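Local atomic coordinates of venom allergen-like (VAL) 4 protein (Schistosoma mansoni, PDB entry 4P27), a protein that binds lipids as a member of the SCP/TAPS (CAP) family of secreted proteins, although it lacks the prototypical CAP motifs. Residues L39-K43 with L44-K48; N106-C109 with K110-K113. All blocks are in the same frame, centred on the assembly; numbering follows the deposited sequence.

In the fold
From the N terminus the chain runs through helix 6-22 and a long loop to the short strand 40-41, and contact 1 carries it from this edge strand into helix 43-54. Much later, past the hairpin of strands 98-99 and 104-105, contact 2 starts helix 110-115. The two follow in series, without nesting or crossing, and each closes a turn of a few residues where a helix begins. They lie on opposite sides of the chain's centre, with about 10 Å between their nearest atoms. Contact 1 belongs to the edge of the four-stranded mixed sheet, beside strand 122-130; contact 2 joins the small two-stranded sheet to its following helix, both within the CAP family region of the sequence.

Contact 1: L39-K43 with L44-K48; sequences LKWNK and LLANK
N42 turns its side chain forward to meet the start of helix 43-54, and its OD1 accepts from L45 N at 2.9 Å. With CG anti to the backbone N (chi1 177°), the amide lies beside its own carbonyl carbon and faces the first turn. The donor comes in the carbonyl plane on a lone pair of OD1, and the N-H points almost straight at it (161°). Alongside, L45 CG lies 3.6 Å from N42 OD1; F71 and E122 touch both side chains. K43, the first helical residue, points its CB away from 44-48 and contributes its carbonyl, K43 O accepting from N47 N at 2.9 Å. The N47 side-chain amide lays its face over the same oxygen, its CG 3.2 Å from K43 O. A46 is held at both ends: its N donates to N42 O at 3.1 Å, and its CB sits 3.6 Å from W41 CZ2, obliquely to an indole that also rests on I123 and C125. Strand 40-41 pairs with strand 122-130 through backbone bonds of K40 and N42 to I123, so the asparagine N-cap starts the helix directly at the edge of the central sheet of the CAP fold.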
# COMPACT_ATOMS: atom_id res chain seq x y z
N LEU A 39 -8.01 3.08 -7.53
CA LEU A 39 -8.02 3.50 -6.14
C LEU A 39 -8.74 4.82 -6.03
O LEU A 39 -8.43 5.66 -6.78
CB LEU A 39 -6.58 3.75 -5.68
CG LEU A 39 -5.74 2.53 -5.45
CD1 LEU A 39 -4.35 2.94 -4.89
CD2 LEU A 39 -6.47 1.55 -4.50
N LYS A 40 -9.59 5.03 -5.04
CA LYS A 40 -10.10 6.35 -4.74
C LYS A 40 -9.69 6.76 -3.35
O LYS A 40 -9.71 5.95 -2.44
CB LYS A 40 -11.63 6.32 -4.77
CG LYS A 40 -12.14 6.20 -6.20
CD LYS A 40 -13.55 5.62 -6.26
CE LYS A 40 -14.27 5.64 -4.92
NZ LYS A 40 -14.38 4.22 -4.49
N TRP A 41 -9.30 8.01 -3.18
CA TRP A 41 -8.89 8.50 -1.89
C TRP A 41 -10.06 8.54 -0.97
O TRP A 41 -11.12 8.82 -1.41
CB TRP A 41 -8.38 9.93 -2.05
CG TRP A 41 -7.77 10.45 -0.79
CD1 TRP A 41 -8.38 11.21 0.16
CD2 TRP A 41 -6.44 10.20 -0.34
NE1 TRP A 41 -7.47 11.50 1.19
CE2 TRP A 41 -6.27 10.90 0.89
CE3 TRP A 41 -5.35 9.50 -0.87
CZ2 TRP A 41 -5.06 10.88 1.62
CZ3 TRP A 41 -4.09 9.51 -0.12
CH2 TRP A 41 -3.99 10.20 1.08
N ASN A 42 -9.89 8.32 0.32
CA ASN A 42 -11.03 8.27 1.22
C ASN A 42 -10.66 8.98 2.49
O ASN A 42 -9.60 8.72 3.10
CB ASN A 42 -11.39 6.87 1.59
CG ASN A 42 -12.53 6.83 2.60
OD1 ASN A 42 -12.38 6.87 3.82
ND2 ASN A 42 -13.72 6.65 2.07
N LYS A 43 -11.47 9.95 2.88
CA LYS A 43 -11.07 10.99 3.86
C LYS A 43 -11.04 10.35 5.22
O LYS A 43 -10.20 10.68 6.06
CB LYS A 43 -12.13 12.11 3.89
CG LYS A 43 -11.62 13.52 4.10
CD LYS A 43 -11.94 14.38 2.88
CE LYS A 43 -12.97 15.45 3.21
NZ LYS A 43 -13.51 16.09 1.97
N LEU A 44 -12.00 9.45 5.46
CA LEU A 44 -12.08 8.73 6.72
C LEU A 44 -10.85 7.78 6.97
O LEU A 44 -10.31 7.70 8.11
CB LEU A 44 -13.39 7.92 6.80
CG LEU A 44 -14.15 7.87 8.12
CD1 LEU A 44 -15.18 6.72 8.11
CD2 LEU A 44 -13.26 7.89 9.39
N LEU A 45 -10.44 7.06 5.93
CA LEU A 45 -9.23 6.23 6.03
C LEU A 45 -8.02 7.19 6.35
O LEU A 45 -7.17 6.83 7.20
CB LEU A 45 -9.01 5.48 4.75
CG LEU A 45 -9.91 4.33 4.28
CD1 LEU A 45 -9.29 3.75 3.02
CD2 LEU A 45 -10.03 3.24 5.38
N ALA A 46 -7.96 8.35 5.68
CA ALA A 46 -6.82 9.28 5.76
C ALA A 46 -6.72 9.92 7.17
O ALA A 46 -5.67 9.95 7.79
CB ALA A 46 -6.89 10.35 4.70
N ASN A 47 -7.87 10.30 7.72
CA ASN A 47 -7.89 10.83 9.05
C ASN A 47 -7.55 9.82 10.08
O ASN A 47 -6.87 10.16 11.09
CB ASN A 47 -9.28 11.41 9.36
CG ASN A 47 -9.57 12.61 8.51
OD1 ASN A 47 -8.67 13.15 7.85
ND2 ASN A 47 -10.84 13.01 8.47
N LYS A 48 -8.03 8.58 9.90
CA LYS A 48 -7.71 7.58 10.91
C LYS A 48 -6.21 7.30 10.85
O LYS A 48 -5.55 7.14 11.91
CB LYS A 48 -8.55 6.34 10.81
CG LYS A 48 -9.97 6.66 11.36
CD LYS A 48 -10.16 6.44 12.86
CE LYS A 48 -9.59 5.08 13.25
NZ LYS A 48 -9.73 4.83 14.69

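Contact 2: N106-C109 with K110-K113; sequences NGDC and KNYK
This is a local helix-capping contact, in which D108 and C109 meet the first turn of helix 110-115 just after the hairpin of strands 98-99 and 104-105. The motif is an Asx turn leading into the helix, closed by a capping bond from the backbone two residues on: D108 OD1 accepts from K110 N at 3.2 Å, with an N-H...O angle of 167°. The donor meets the oxygen from above the carboxylate plane, 59° out of it. D108 swings its carboxylate across from its own N, to the side of its carbonyl carbon, and so towards K110 N. K110 crosses D108 at about a right angle, and its CG rests 3.3 Å from D108 OD1. K110 NZ stays 4.2 Å from D108 OD1, too far for a salt bridge, so any attraction there is probably modest.

The other carboxylate oxygen, D108 OD2, lies 3.7 Å from N111 ND2, the two flat groups turned 68° apart. N111 ND2 is hydrogen-bonded to E94, whose carboxylate also accepts from Y112 N and comes close to that of D108. C109, buried and joined to C105 by a disulfide, ties the turn back to strand 104-105. Its carbonyl opens the helical bonding: K113 N approaches C109 O almost end-on, at 3.0 Å. Beyond it the K113 chain bends at chi3, and NZ bonds to N103 OD1 and D147 O. Closer in, K113 CG sits 3.4 Å from C109 O.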
# COMPACT_ATOMS: atom_id res chain seq x y z
N ASN A 106 10.25 -14.39 0.19
CA ASN A 106 11.51 -14.30 0.84
C ASN A 106 11.82 -12.99 1.62
O ASN A 106 12.40 -12.07 1.06
CB ASN A 106 12.59 -14.53 -0.23
CG ASN A 106 13.95 -14.78 0.37
OD1 ASN A 106 14.09 -15.61 1.27
ND2 ASN A 106 14.94 -14.05 -0.09
N GLY A 107 11.51 -12.94 2.92
CA GLY A 107 11.57 -11.67 3.67
C GLY A 107 10.18 -11.04 3.77
O GLY A 107 9.21 -11.70 4.07
N ASP A 108 10.08 -9.77 3.48
CA ASP A 108 8.81 -9.06 3.63
C ASP A 108 8.31 -8.59 2.29
O ASP A 108 9.03 -7.92 1.57
CB ASP A 108 8.95 -7.86 4.58
CG ASP A 108 7.56 -7.29 5.04
OD1 ASP A 108 6.49 -7.96 4.97
OD2 ASP A 108 7.54 -6.15 5.51
N CYS A 109 7.08 -9.00 1.99
CA CYS A 109 6.27 -8.71 0.82
C CYS A 109 4.97 -8.01 1.15
O CYS A 109 4.25 -7.69 0.23
CB CYS A 109 5.90 -10.07 0.12
SG CYS A 109 7.46 -10.81 -0.41
N LYS A 110 4.63 -7.82 2.43
CA LYS A 110 3.26 -7.36 2.76
C LYS A 110 2.97 -5.97 2.19
O LYS A 110 1.86 -5.73 1.80
CB LYS A 110 2.99 -7.14 4.24
CG LYS A 110 3.21 -8.20 5.27
CD LYS A 110 3.20 -7.42 6.62
CE LYS A 110 3.41 -8.32 7.84
NZ LYS A 110 3.51 -9.74 7.39
N ASN A 111 3.92 -5.05 2.23
CA ASN A 111 3.62 -3.69 1.75
C ASN A 111 3.40 -3.71 0.23
O ASN A 111 2.46 -3.16 -0.25
CB ASN A 111 4.82 -2.78 2.11
CG ASN A 111 4.99 -2.68 3.62
OD1 ASN A 111 4.03 -2.42 4.32
ND2 ASN A 111 6.18 -3.01 4.13
N TYR A 112 4.32 -4.32 -0.53
CA TYR A 112 4.14 -4.48 -1.98
C TYR A 112 2.81 -5.16 -2.36
O TYR A 112 2.02 -4.65 -3.21
CB TYR A 112 5.35 -5.26 -2.58
CG TYR A 112 5.05 -5.66 -4.01
CD1 TYR A 112 4.99 -4.71 -5.01
CD2 TYR A 112 4.69 -6.99 -4.32
CE1 TYR A 112 4.65 -5.08 -6.32
CE2 TYR A 112 4.38 -7.37 -5.63
CZ TYR A 112 4.33 -6.39 -6.60
OH TYR A 112 3.99 -6.68 -7.88
N LYS A 113 2.48 -6.31 -1.73
CA LYS A 113 1.26 -7.00 -2.06
C LYS A 113 -0.01 -6.16 -1.82
O LYS A 113 -0.93 -6.20 -2.62
CB LYS A 113 1.10 -8.37 -1.31
CG LYS A 113 2.12 -9.45 -1.71
CD LYS A 113 1.90 -10.73 -0.86
CE LYS A 113 0.67 -11.50 -1.35
NZ LYS A 113 0.58 -12.83 -0.60